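Local structure of DNA repair protein XRCC1 (Homo sapiens, 3LQC) at residues D16-A21 with V147-P152; L47-E52 with D126-V131; G64-E69 with Q134-D139; V86-S91 with D114-A119; S91-P96 with R107-G112. The protein acts as a scaffold in DNA single-strand break repair, assembling repair complexes and binding poly-ADP-ribose on PARP1, and is represented here by its N-terminal domain. All coordinates share one frame; numbering follows the deposited sequence.

Contact 1 of 5, residues D16-A21 with V147-P152; sequences DSTHCA and VRFHSP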
# COMPACT_ATOMS: atom_id res chain seq x y z
N ASP A 16 22.87 18.07 20.34
CA ASP A 16 21.84 18.16 19.32
C ASP A 16 21.10 16.82 19.19
O ASP A 16 21.55 15.80 19.70
CB ASP A 16 22.40 18.63 17.97
CG ASP A 16 23.36 17.64 17.33
OD1 ASP A 16 23.74 16.64 17.99
OD2 ASP A 16 23.73 17.86 16.16
N SER A 17 19.96 16.86 18.52
CA SER A 17 19.13 15.67 18.30
C SER A 17 19.94 14.41 17.99
O SER A 17 19.73 13.36 18.59
CB SER A 17 18.16 15.94 17.16
OG SER A 17 18.89 16.32 16.01
N THR A 18 20.85 14.53 17.04
CA THR A 18 21.70 13.41 16.65
C THR A 18 22.50 12.84 17.81
O THR A 18 22.55 11.62 18.00
CB THR A 18 22.65 13.81 15.52
OG1 THR A 18 21.89 14.20 14.37
CG2 THR A 18 23.57 12.65 15.16
N HIS A 19 23.14 13.71 18.59
CA HIS A 19 23.95 13.27 19.73
C HIS A 19 23.07 12.72 20.85
O HIS A 19 23.41 11.75 21.52
CB HIS A 19 24.79 14.43 20.26
CG HIS A 19 26.14 14.56 19.61
ND1 HIS A 19 26.31 15.12 18.37
CD2 HIS A 19 27.37 14.21 20.04
CE1 HIS A 19 27.60 15.11 18.06
NE2 HIS A 19 28.26 14.56 19.06
N CYS A 20 21.93 13.36 21.04
CA CYS A 20 20.98 12.96 22.05
C CYS A 20 20.47 11.54 21.77
O CYS A 20 20.42 10.70 22.66
CB CYS A 20 19.82 13.95 22.09
SG CYS A 20 18.76 13.76 23.50
N ALA A 21 20.11 11.28 20.51
CA ALA A 21 19.67 9.95 20.10
C ALA A 21 20.74 8.88 20.30
O ALA A 21 20.49 7.85 20.93
CB ALA A 21 19.21 9.97 18.64
N VAL A 147 19.44 6.90 14.59
CA VAL A 147 18.71 7.88 13.81
C VAL A 147 19.57 9.14 13.80
O VAL A 147 20.07 9.56 14.85
CB VAL A 147 17.31 8.16 14.39
CG1 VAL A 147 17.39 8.44 15.89
CG2 VAL A 147 16.65 9.31 13.65
N ARG A 148 19.77 9.70 12.62
CA ARG A 148 20.55 10.92 12.50
C ARG A 148 19.74 12.01 11.82
O ARG A 148 19.02 11.77 10.86
CB ARG A 148 21.84 10.66 11.71
CG ARG A 148 22.82 9.80 12.45
CD ARG A 148 23.81 9.16 11.50
NE ARG A 148 24.48 8.04 12.15
CZ ARG A 148 24.89 6.95 11.50
NH1 ARG A 148 24.71 6.84 10.18
NH2 ARG A 148 25.49 5.98 12.18
N PHE A 149 19.86 13.22 12.36
CA PHE A 149 19.19 14.37 11.80
C PHE A 149 20.24 15.34 11.31
O PHE A 149 21.20 15.64 12.01
CB PHE A 149 18.30 15.01 12.86
CG PHE A 149 17.40 14.03 13.55
CD1 PHE A 149 16.22 13.63 12.96
CD2 PHE A 149 17.76 13.49 14.77
CE1 PHE A 149 15.40 12.71 13.59
CE2 PHE A 149 16.95 12.58 15.40
CZ PHE A 149 15.77 12.18 14.81
N HIS A 150 20.06 15.80 10.08
CA HIS A 150 21.00 16.72 9.47
C HIS A 150 20.41 18.11 9.39
O HIS A 150 19.26 18.30 8.97
CB HIS A 150 21.41 16.21 8.09
CG HIS A 150 22.00 14.83 8.12
ND1 HIS A 150 23.29 14.58 8.55
CD2 HIS A 150 21.48 13.63 7.79
CE1 HIS A 150 23.53 13.29 8.48
NE2 HIS A 150 22.45 12.68 8.02
N SER A 151 21.20 19.08 9.82
CA SER A 151 20.74 20.45 9.94
C SER A 151 21.75 21.40 9.31
O SER A 151 22.94 21.09 9.25
CB SER A 151 20.54 20.78 11.42
OG SER A 151 19.94 19.69 12.10
N PRO A 152 21.28 22.57 8.84
CA PRO A 152 22.16 23.62 8.30
C PRO A 152 23.25 24.02 9.29
O PRO A 152 22.94 24.54 10.37
CB PRO A 152 21.19 24.79 8.08
CG PRO A 152 19.86 24.14 7.86
CD PRO A 152 19.86 22.92 8.74
O HOH W 1 22.23 9.28 16.12
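Thr18 and Phe149 join the first turn of helix 17-25 to strand 143-150, which runs almost opposite to the helix (short axes 168° apart). Thr18 OG1 stands beside its own backbone N, anti to the carbonyl carbon (chi1 -61°), and so faces the strand, where it accepts a hydrogen bond from Phe149 N at 3.0 Å. The methyl branch goes another way: Thr18 CG2 meets Arg148 CG at 4.0 Å, the two side chains crossing obliquely before the arginine leads off from the helix. Ser17 comes to the Phe149 ring at a slant, with Ser17 OG 3.3 Å from Phe149 CD2 and its CB close to the same carbon; its hydroxyl is hydrogen-bonded to Glu53. The amide N of Thr18 lies at the edge of that ring, near its plane. One turn further on, Ala21 CB packs against Val147 CG1 at 3.6 Å, and a water donates to both Thr18 O and Val147 O. At the start of the helix Asp16 is the N-cap: Asp16 OD1 takes His19 N at 3.1 Å and His19 ND1 from the opposite face of its carboxylate. Ser17 and Phe149 also rest on Leu47, Phe149 on Val58 as well, so the helix start bridges the two sheets of the domain, and the Cys12-Cys20 disulfide fastens it to strand 7-12. Chemically, a threonine hydroxyl and one water engage backbone polar groups of a strand that is outermost in its sheet, while the ring, alanine and valine give the contact an apolar inner side.

Contact 2 of 5, residues L47-E52 with D126-V131; sequences LQLEKE and DRVKIV. With CO3 (carbonate ion), chain D.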
# COMPACT_ATOMS: atom_id res chain seq x y z
N LEU A 47 12.71 13.26 21.81
CA LEU A 47 13.87 14.09 22.08
C LEU A 47 13.39 15.50 22.34
O LEU A 47 12.80 16.14 21.46
CB LEU A 47 14.83 14.11 20.89
CG LEU A 47 15.34 12.80 20.26
CD1 LEU A 47 16.26 13.14 19.09
CD2 LEU A 47 16.04 11.92 21.28
N GLN A 48 13.62 15.97 23.56
CA GLN A 48 13.34 17.34 23.93
C GLN A 48 14.60 18.18 23.70
O GLN A 48 15.56 18.10 24.47
CB GLN A 48 12.96 17.40 25.40
CG GLN A 48 11.63 16.75 25.70
CD GLN A 48 11.25 16.88 27.16
OE1 GLN A 48 12.11 16.86 28.04
NE2 GLN A 48 9.95 17.01 27.42
N LEU A 49 14.59 18.97 22.64
CA LEU A 49 15.74 19.75 22.27
C LEU A 49 15.78 21.07 23.04
O LEU A 49 14.74 21.70 23.25
CB LEU A 49 15.73 20.02 20.77
CG LEU A 49 15.55 18.78 19.91
CD1 LEU A 49 15.59 19.18 18.45
CD2 LEU A 49 16.62 17.77 20.22
N GLU A 50 16.97 21.47 23.45
CA GLU A 50 17.14 22.74 24.15
C GLU A 50 17.02 23.88 23.14
O GLU A 50 16.39 24.90 23.40
CB GLU A 50 18.49 22.79 24.86
CG GLU A 50 18.56 23.81 25.98
CD GLU A 50 19.97 24.03 26.51
OE1 GLU A 50 20.85 23.17 26.26
OE2 GLU A 50 20.20 25.06 27.17
N LYS A 51 17.63 23.71 21.98
CA LYS A 51 17.52 24.70 20.92
C LYS A 51 16.73 24.10 19.77
O LYS A 51 17.04 23.01 19.29
CB LYS A 51 18.91 25.15 20.46
N GLU A 52 15.68 24.80 19.35
CA GLU A 52 14.89 24.34 18.23
C GLU A 52 15.81 24.25 17.03
O GLU A 52 16.68 25.10 16.85
CB GLU A 52 13.73 25.31 17.94
CG GLU A 52 14.18 26.68 17.46
CD GLU A 52 13.04 27.51 16.94
OE1 GLU A 52 13.30 28.54 16.27
OE2 GLU A 52 11.87 27.13 17.19
N ASP A 126 11.56 21.80 18.54
CA ASP A 126 12.35 21.38 19.70
C ASP A 126 11.80 20.10 20.31
O ASP A 126 12.22 19.69 21.39
CB ASP A 126 12.47 22.50 20.74
CG ASP A 126 11.14 22.87 21.36
OD1 ASP A 126 10.09 22.38 20.90
OD2 ASP A 126 11.15 23.67 22.31
N ARG A 127 10.86 19.47 19.62
CA ARG A 127 10.41 18.13 19.96
C ARG A 127 10.52 17.20 18.76
O ARG A 127 9.98 17.48 17.68
CB ARG A 127 8.97 18.15 20.48
CG ARG A 127 8.79 18.97 21.74
CD ARG A 127 9.52 18.34 22.92
NE ARG A 127 9.33 19.13 24.14
CZ ARG A 127 10.17 20.06 24.57
NH1 ARG A 127 11.28 20.32 23.89
NH2 ARG A 127 9.92 20.73 25.69
N VAL A 128 11.25 16.10 18.93
CA VAL A 128 11.37 15.08 17.91
C VAL A 128 10.87 13.74 18.45
O VAL A 128 11.42 13.18 19.40
CB VAL A 128 12.81 14.94 17.39
CG1 VAL A 128 12.83 14.13 16.11
CG2 VAL A 128 13.43 16.32 17.14
N LYS A 129 9.81 13.22 17.84
CA LYS A 129 9.24 11.95 18.25
C LYS A 129 9.51 10.90 17.18
O LYS A 129 9.09 11.06 16.02
CB LYS A 129 7.73 12.10 18.49
CG LYS A 129 7.03 10.81 18.84
CD LYS A 129 5.55 11.03 19.08
CE LYS A 129 5.31 11.89 20.30
NZ LYS A 129 3.90 11.80 20.76
N ILE A 130 10.21 9.85 17.56
CA ILE A 130 10.48 8.74 16.65
C ILE A 130 9.63 7.53 17.06
O ILE A 130 9.77 7.03 18.18
CB ILE A 130 11.97 8.35 16.64
CG1 ILE A 130 12.83 9.53 16.17
CG2 ILE A 130 12.20 7.16 15.74
CD1 ILE A 130 13.24 10.47 17.29
N VAL A 131 8.74 7.08 16.18
CA VAL A 131 7.84 5.99 16.51
C VAL A 131 8.22 4.71 15.78
O VAL A 131 8.29 4.68 14.56
CB VAL A 131 6.37 6.34 16.20
CG1 VAL A 131 5.43 5.28 16.78
CG2 VAL A 131 6.03 7.71 16.75
C CO3 D . 3.24 8.55 21.14
O1 CO3 D . 4.48 8.65 21.52
O2 CO3 D . 2.45 9.58 21.26
O HOH W 2 12.96 22.19 25.47
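Leu47 and Val128 form an antiparallel hydrogen-bonded pair between strands 42-49 and 125-133: Leu47 N donates to Val128 O at 2.7 Å and Val128 N returns the bond to Leu47 O at 3.0 Å. Gln48 and Arg127 are the next, non-hydrogen-bonded pair, after which Leu49 N donates to Asp126 O at 2.8 Å. The polar side-chain contacts gather round Arg127. Bent at its second torsion (chi2 -67°), the chain folds back so that NH1 also donates to Asp126 O, at 2.7 Å; this donor stands above the carbonyl plane, on the face opposite to Leu49 N. A water links NH1 to Leu49 O. Asp126 OD2, hydrogen-bonded to Ser75, makes a long interaction of charges with NH1, no N-H pointing at it because it lies well out of the guanidinium plane. Further along, Lys129 NZ donates to O2 of a carbonate at 2.7 Å, an ion probably from the crystallisation liquor that Arg7 and Ser44 also hold. Among the carbon contacts, Gln48 CG lies over the guanidinium face of Arg127, 3.6 Å above its plane and toward the rim, while Leu49 CD1 touches Val128 CG2 at 3.8 Å. With an alanine in place of Arg127, Asp126 O would probably be left with one donor fewer and the water would lose the N-H it accepts from. Strand 125-133 lies centrally in the five-stranded sheet, between 42-49 and 67-73; against the latter, Asp126 and Arg127 make a classic beta bulge opposite Gly73, while strand 7-12 borders the far side of 42-49.

Contact 3 of 5, residues G64-E69 with Q134-D139; sequences GSAFVE and QPYSKD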
# COMPACT_ATOMS: atom_id res chain seq x y z
N GLY A 64 14.96 -3.93 14.05
CA GLY A 64 13.88 -4.89 14.19
C GLY A 64 12.48 -4.30 14.12
O GLY A 64 11.51 -5.00 14.39
N SER A 65 12.38 -3.02 13.79
CA SER A 65 11.09 -2.36 13.64
C SER A 65 10.51 -2.68 12.27
O SER A 65 11.25 -2.81 11.30
CB SER A 65 11.22 -0.85 13.77
OG SER A 65 11.58 -0.46 15.07
N ALA A 66 9.18 -2.79 12.18
CA ALA A 66 8.53 -2.95 10.89
C ALA A 66 8.34 -1.59 10.23
O ALA A 66 8.54 -1.44 9.02
CB ALA A 66 7.19 -3.65 11.04
N PHE A 67 7.94 -0.60 11.03
CA PHE A 67 7.71 0.75 10.53
C PHE A 67 8.38 1.76 11.43
O PHE A 67 8.51 1.53 12.62
CB PHE A 67 6.21 1.08 10.47
CG PHE A 67 5.36 -0.03 9.94
CD1 PHE A 67 5.58 -0.55 8.68
CD2 PHE A 67 4.34 -0.56 10.72
CE1 PHE A 67 4.80 -1.57 8.20
CE2 PHE A 67 3.54 -1.60 10.24
CZ PHE A 67 3.78 -2.10 8.97
N VAL A 68 8.81 2.88 10.86
CA VAL A 68 9.33 3.98 11.65
C VAL A 68 8.73 5.29 11.16
O VAL A 68 8.58 5.49 9.95
CB VAL A 68 10.86 4.08 11.58
CG1 VAL A 68 11.36 5.17 12.51
CG2 VAL A 68 11.51 2.76 11.93
N GLU A 69 8.37 6.16 12.09
CA GLU A 69 7.80 7.46 11.75
C GLU A 69 8.50 8.54 12.56
O GLU A 69 8.84 8.32 13.72
CB GLU A 69 6.30 7.47 12.05
CG GLU A 69 5.57 8.76 11.73
CD GLU A 69 4.19 8.78 12.33
OE1 GLU A 69 3.32 9.52 11.81
OE2 GLU A 69 3.96 8.04 13.31
N GLN A 134 6.11 -2.48 15.44
CA GLN A 134 6.46 -3.86 15.11
C GLN A 134 5.39 -4.81 15.66
O GLN A 134 5.62 -5.49 16.66
CB GLN A 134 7.84 -4.21 15.67
CG GLN A 134 8.31 -5.63 15.35
CD GLN A 134 7.98 -6.06 13.93
OE1 GLN A 134 6.85 -6.46 13.65
NE2 GLN A 134 8.96 -6.00 13.05
N PRO A 135 4.23 -4.85 14.98
CA PRO A 135 3.05 -5.61 15.37
C PRO A 135 3.24 -7.10 15.15
O PRO A 135 2.44 -7.88 15.65
CB PRO A 135 1.96 -5.12 14.40
CG PRO A 135 2.57 -4.07 13.57
CD PRO A 135 4.05 -4.19 13.68
N TYR A 136 4.26 -7.47 14.39
CA TYR A 136 4.43 -8.85 13.94
C TYR A 136 5.43 -9.61 14.79
O TYR A 136 5.51 -10.83 14.72
CB TYR A 136 4.86 -8.87 12.46
CG TYR A 136 4.04 -7.93 11.63
CD1 TYR A 136 2.67 -8.10 11.51
CD2 TYR A 136 4.62 -6.84 10.99
CE1 TYR A 136 1.90 -7.24 10.76
CE2 TYR A 136 3.85 -5.96 10.24
CZ TYR A 136 2.49 -6.17 10.13
OH TYR A 136 1.71 -5.31 9.40
N SER A 137 6.19 -8.88 15.60
CA SER A 137 7.21 -9.46 16.45
C SER A 137 7.22 -8.71 17.78
O SER A 137 8.25 -8.18 18.20
CB SER A 137 8.57 -9.37 15.77
OG SER A 137 9.52 -10.22 16.39
N LYS A 138 6.06 -8.65 18.42
CA LYS A 138 5.86 -7.91 19.67
C LYS A 138 6.95 -8.15 20.72
O LYS A 138 7.31 -7.25 21.47
CB LYS A 138 4.53 -8.31 20.31
CG LYS A 138 3.30 -7.89 19.58
CD LYS A 138 2.07 -8.43 20.29
N ASP A 139 7.44 -9.38 20.78
CA ASP A 139 8.29 -9.79 21.90
C ASP A 139 9.76 -9.42 21.74
O ASP A 139 10.53 -9.49 22.70
CB ASP A 139 8.12 -11.28 22.19
CG ASP A 139 6.80 -11.60 22.88
OD1 ASP A 139 6.16 -10.65 23.39
OD2 ASP A 139 6.41 -12.79 22.91
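Ala66 and Gln134 meet where strand 67-73 begins and strand 125-133 gives way to a loop, beside a classic beta bulge in which Ala66 and Phe67 both face Ser133. In the innermost layer the Gln134 amide, in the one of two modelled conformers described here, donates through NE2 to Gly64 O at 3.0 Å; the bond is fairly straight (165°) and the acceptor lies in the amide plane. The glutamine reaches it with CG anti to its backbone N (chi1 -178°) and then a bend at chi2. Ala66 CB packs on this amide, 3.6 Å from Gln134 NE2, and on Pro135 CD at 4.1 Å. It also lies over the centre of the Phe67 ring, 4.0 Å above the plane. Phe67 and Tyr136 cross at about a right angle and meet edge to edge, Phe67 CZ coming 3.8 Å from Tyr136 OH. In the next layer Pro135 CG covers a face of the tyrosine ring toward its rim. Gly64 keeps a positive phi (94°), at which a CB would press on the preceding carbonyl oxygen. Ser65 OG is bonded to Gly143 O, and Gln134 NE2 has a second partner in Ser99 of helix 96-101, on which Ala66 and Tyr136 also rest. Another protein chain packs on Phe67, Pro135 and Tyr136, its backbone hydrogen-bonded to Tyr136 OH, so this patch belongs to the interface. The other end of the Gln134 amide is fastened locally: OE1 accepts from Tyr136 N at 2.9 Å, with the donor in the carbonyl plane.

Contact 4 of 5, residues V86-S91 with D114-A119; sequences VLLVTS and DKLVRA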
# COMPACT_ATOMS: atom_id res chain seq x y z
N VAL A 86 3.91 15.60 11.23
CA VAL A 86 4.75 14.55 10.65
C VAL A 86 5.92 15.15 9.88
O VAL A 86 5.75 16.01 9.01
CB VAL A 86 3.97 13.59 9.73
CG1 VAL A 86 4.91 12.58 9.11
CG2 VAL A 86 2.89 12.88 10.49
N LEU A 87 7.12 14.70 10.20
CA LEU A 87 8.29 15.06 9.44
C LEU A 87 8.59 13.96 8.43
O LEU A 87 8.62 14.19 7.23
CB LEU A 87 9.49 15.27 10.37
CG LEU A 87 10.71 15.77 9.62
CD1 LEU A 87 10.41 17.14 9.08
CD2 LEU A 87 11.92 15.77 10.51
N LEU A 88 8.83 12.75 8.93
CA LEU A 88 8.98 11.59 8.06
C LEU A 88 7.79 10.67 8.24
O LEU A 88 7.58 10.11 9.32
CB LEU A 88 10.28 10.83 8.33
CG LEU A 88 10.37 9.50 7.56
CD1 LEU A 88 10.38 9.75 6.07
CD2 LEU A 88 11.59 8.71 7.96
N VAL A 89 7.03 10.51 7.18
CA VAL A 89 5.85 9.68 7.20
C VAL A 89 6.20 8.23 7.56
O VAL A 89 7.32 7.78 7.32
CB VAL A 89 5.14 9.77 5.84
CG1 VAL A 89 5.56 8.62 4.93
CG2 VAL A 89 3.65 9.82 6.04
N THR A 90 5.26 7.51 8.17
CA THR A 90 5.50 6.12 8.58
C THR A 90 6.07 5.28 7.43
O THR A 90 5.44 5.09 6.39
CB THR A 90 4.23 5.46 9.11
OG1 THR A 90 3.65 6.27 10.14
CG2 THR A 90 4.56 4.08 9.68
N SER A 91 7.27 4.76 7.63
CA SER A 91 8.02 4.13 6.56
C SER A 91 8.42 2.69 6.88
O SER A 91 8.70 2.35 8.03
CB SER A 91 9.26 4.96 6.23
OG SER A 91 8.87 6.28 5.88
N ASP A 114 13.85 15.56 -0.07
CA ASP A 114 12.88 15.11 -1.04
C ASP A 114 11.84 14.19 -0.42
O ASP A 114 10.67 14.19 -0.82
CB ASP A 114 13.61 14.38 -2.16
CG ASP A 114 12.68 13.91 -3.24
OD1 ASP A 114 11.72 14.66 -3.55
OD2 ASP A 114 12.89 12.80 -3.76
N LYS A 115 12.27 13.41 0.56
CA LYS A 115 11.43 12.35 1.10
C LYS A 115 10.77 12.72 2.43
O LYS A 115 10.03 11.92 3.00
CB LYS A 115 12.23 11.05 1.23
CG LYS A 115 12.95 10.66 -0.06
CD LYS A 115 12.85 9.17 -0.33
CE LYS A 115 13.61 8.35 0.70
NZ LYS A 115 13.15 6.92 0.72
N LEU A 116 11.03 13.94 2.90
CA LEU A 116 10.39 14.45 4.10
C LEU A 116 9.19 15.30 3.71
O LEU A 116 9.08 15.73 2.57
CB LEU A 116 11.37 15.30 4.91
CG LEU A 116 12.61 14.56 5.42
CD1 LEU A 116 13.48 15.48 6.24
CD2 LEU A 116 12.17 13.36 6.24
N VAL A 117 8.28 15.52 4.66
CA VAL A 117 7.15 16.41 4.43
C VAL A 117 7.66 17.84 4.41
O VAL A 117 8.16 18.34 5.42
CB VAL A 117 6.10 16.29 5.54
CG1 VAL A 117 4.88 17.16 5.22
CG2 VAL A 117 5.69 14.83 5.72
N ARG A 118 7.55 18.50 3.26
CA ARG A 118 8.18 19.81 3.07
C ARG A 118 7.72 20.87 4.08
O ARG A 118 8.55 21.49 4.74
CB ARG A 118 7.97 20.31 1.63
N ALA A 119 6.42 21.07 4.20
CA ALA A 119 5.88 22.05 5.13
C ALA A 119 6.50 21.91 6.52
O ALA A 119 6.76 22.90 7.20
CB ALA A 119 4.37 21.94 5.22
O HOH W 3 7.92 12.04 4.65
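Leu87 and Val117 are joined by an almost perfectly straight hydrogen bond, Val117 N to Leu87 O at 2.9 Å with 178° at the hydrogen, the donor approaching nearly along the C=O axis. Around it the packing is close. Val117 CG2, anti to its carbonyl carbon, bends back over the same oxygen, 3.4 Å from Leu87 O, and meets Val86 CG1 at 4.1 Å with the two side chains at about a right angle. Leu116 CD2 sits 3.8 Å from Leu88 CB, again crosswise. Inward from here Leu116 rests on Phe111 and Val58, and Leu87 on Ala120 and Ala121 of helix 118-121, for which Val117 is the N-cap residue. The other side is looser and wetter: Lys115 is exposed, and a water there receives Val89 N at 3.1 Å and donates to Lys115 O at 2.7 Å, with only a weak bond to Leu87 O. The strand itself is bulged, Leu87 and Leu88 both facing Val70 of strand 67-73. The Leu87 carbonyl faces 114-119, so one direct bond and one water tie backbone to backbone, while the side chains add aliphatic contacts, partly against backbone carbonyls.

Contact 5 of 5, residues S91-P96 with R107-G112; sequences SSFMSP and RVRMFG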
# COMPACT_ATOMS: atom_id res chain seq x y z
N SER A 91 7.27 4.76 7.63
CA SER A 91 8.02 4.13 6.56
C SER A 91 8.42 2.69 6.88
O SER A 91 8.70 2.35 8.03
CB SER A 91 9.26 4.96 6.23
OG SER A 91 8.87 6.28 5.88
N SER A 92 8.44 1.86 5.84
CA SER A 92 8.66 0.42 5.97
C SER A 92 10.14 0.06 6.15
O SER A 92 11.01 0.61 5.47
CB SER A 92 8.09 -0.30 4.75
OG SER A 92 8.50 -1.65 4.70
N PHE A 93 10.41 -0.86 7.06
CA PHE A 93 11.77 -1.34 7.27
C PHE A 93 11.81 -2.86 7.27
O PHE A 93 12.84 -3.46 6.98
CB PHE A 93 12.35 -0.78 8.57
CG PHE A 93 12.83 0.62 8.44
CD1 PHE A 93 14.17 0.88 8.20
CD2 PHE A 93 11.94 1.68 8.50
CE1 PHE A 93 14.61 2.18 8.06
CE2 PHE A 93 12.38 2.98 8.35
CZ PHE A 93 13.72 3.23 8.13
N MET A 94 10.67 -3.48 7.58
CA MET A 94 10.54 -4.94 7.48
C MET A 94 9.14 -5.30 7.04
O MET A 94 8.18 -4.62 7.38
CB MET A 94 10.82 -5.60 8.83
CG MET A 94 12.16 -5.26 9.43
SD MET A 94 12.40 -6.07 11.02
CE MET A 94 12.58 -7.78 10.53
N SER A 95 9.03 -6.40 6.29
CA SER A 95 7.73 -6.96 5.96
C SER A 95 7.25 -7.77 7.14
O SER A 95 8.04 -8.09 8.04
CB SER A 95 7.85 -7.87 4.74
OG SER A 95 8.64 -8.99 5.06
N PRO A 96 5.96 -8.12 7.15
CA PRO A 96 5.44 -9.04 8.17
C PRO A 96 6.20 -10.37 8.18
O PRO A 96 6.50 -10.87 9.28
CB PRO A 96 3.98 -9.23 7.75
CG PRO A 96 3.64 -7.93 7.08
CD PRO A 96 4.88 -7.53 6.34
N ARG A 107 17.89 -2.81 8.28
CA ARG A 107 17.93 -1.96 7.09
C ARG A 107 18.26 -0.52 7.47
O ARG A 107 17.83 -0.03 8.52
CB ARG A 107 16.62 -2.01 6.32
CG ARG A 107 16.43 -3.29 5.54
CD ARG A 107 15.26 -3.19 4.58
NE ARG A 107 15.18 -4.39 3.76
CZ ARG A 107 14.39 -5.43 4.01
NH1 ARG A 107 13.56 -5.40 5.05
NH2 ARG A 107 14.40 -6.48 3.21
N VAL A 108 19.02 0.14 6.61
CA VAL A 108 19.27 1.56 6.75
C VAL A 108 18.60 2.30 5.60
O VAL A 108 18.73 1.90 4.44
CB VAL A 108 20.78 1.88 6.71
CG1 VAL A 108 21.00 3.40 6.82
CG2 VAL A 108 21.51 1.14 7.82
N ARG A 109 17.88 3.36 5.91
CA ARG A 109 17.33 4.21 4.86
C ARG A 109 17.65 5.67 5.13
O ARG A 109 17.54 6.14 6.27
CB ARG A 109 15.82 4.00 4.72
CG ARG A 109 15.44 2.55 4.46
CD ARG A 109 13.93 2.38 4.33
NE ARG A 109 13.39 3.16 3.23
CZ ARG A 109 12.09 3.33 3.03
NH1 ARG A 109 11.22 2.77 3.85
NH2 ARG A 109 11.66 4.06 2.00
N MET A 110 18.06 6.38 4.08
CA MET A 110 18.32 7.80 4.14
C MET A 110 17.13 8.52 3.55
O MET A 110 16.60 8.10 2.53
CB MET A 110 19.56 8.15 3.31
CG MET A 110 20.69 7.12 3.37
SD MET A 110 21.54 7.09 4.96
CE MET A 110 22.93 6.02 4.62
N PHE A 111 16.70 9.59 4.20
CA PHE A 111 15.57 10.38 3.71
C PHE A 111 15.96 11.84 3.54
O PHE A 111 15.94 12.61 4.49
CB PHE A 111 14.37 10.24 4.65
CG PHE A 111 13.97 8.81 4.93
CD1 PHE A 111 14.64 8.07 5.89
CD2 PHE A 111 12.93 8.21 4.23
CE1 PHE A 111 14.28 6.75 6.15
CE2 PHE A 111 12.57 6.90 4.49
CZ PHE A 111 13.25 6.16 5.45
N GLY A 112 16.32 12.21 2.32
CA GLY A 112 16.72 13.58 2.02
C GLY A 112 15.53 14.51 1.99
O GLY A 112 14.40 14.08 2.19
O HOH W 4 15.01 -3.68 8.63
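Ser91 opens the contact, its CB 3.8 Å from Arg109 NH1 while its hydroxyl is hydrogen-bonded to Val89 O. Ser92 offers its carbonyl: Arg109 NH1 donates to Ser92 O at 2.7 Å, in the carbonyl plane and on a lone pair. Beyond the two segments, Arg109 also pairs with an acidic side chain of another protein chain. Phe93 contributes the largest share of the buried surface. Arg109, bent at its third torsion (chi3 61°), lays its CD over one face of that ring, 4.0 Å from the centroid, a CH-pi contact, while Phe93 CZ meets the edge of the Phe111 ring, 4.0 Å from Phe111 CZ. Phe93 O accepts from Arg107 NH1 at 2.8 Å and from a water that also takes Arg107 N; the guanidinium of Arg107 is held besides by Glu98. With a leucine at Arg109, Ser92 O would probably lose its donor and the acidic residue of the partner chain its charged mate. Ser95 then caps helix 96-101. Strand 85-92 borders 67-73 in one sheet, strand 108-111 borders 57-63 in the other, and Phe93 reaches across to Ile60, so the contact closes the sandwich at these two outermost strands.

How the contacts relate
All five contacts lie in the XRCC1 N-terminal domain, a two-sheet beta sandwich. Contacts 2 and 3 alternate along the chain and meet through neighbouring strands 125-133 and 67-73, with centres about 22 Å apart. Contacts 4 and 5 share Ser91 and strand 85-92, next in that sheet; contact 5 falls within contact 4, and both within contact 3. Contact 1 spans nearly the whole domain, packing on contact 2 through Leu47 and Val128, with centres about 10 Å apart, and lies across the chain's centre from contact 3, their centres about 23 Å apart. Contacts 3, 4 and 5, and Val131 of contact 2, border another protein chain, consistent with a docking side of this scaffold domain.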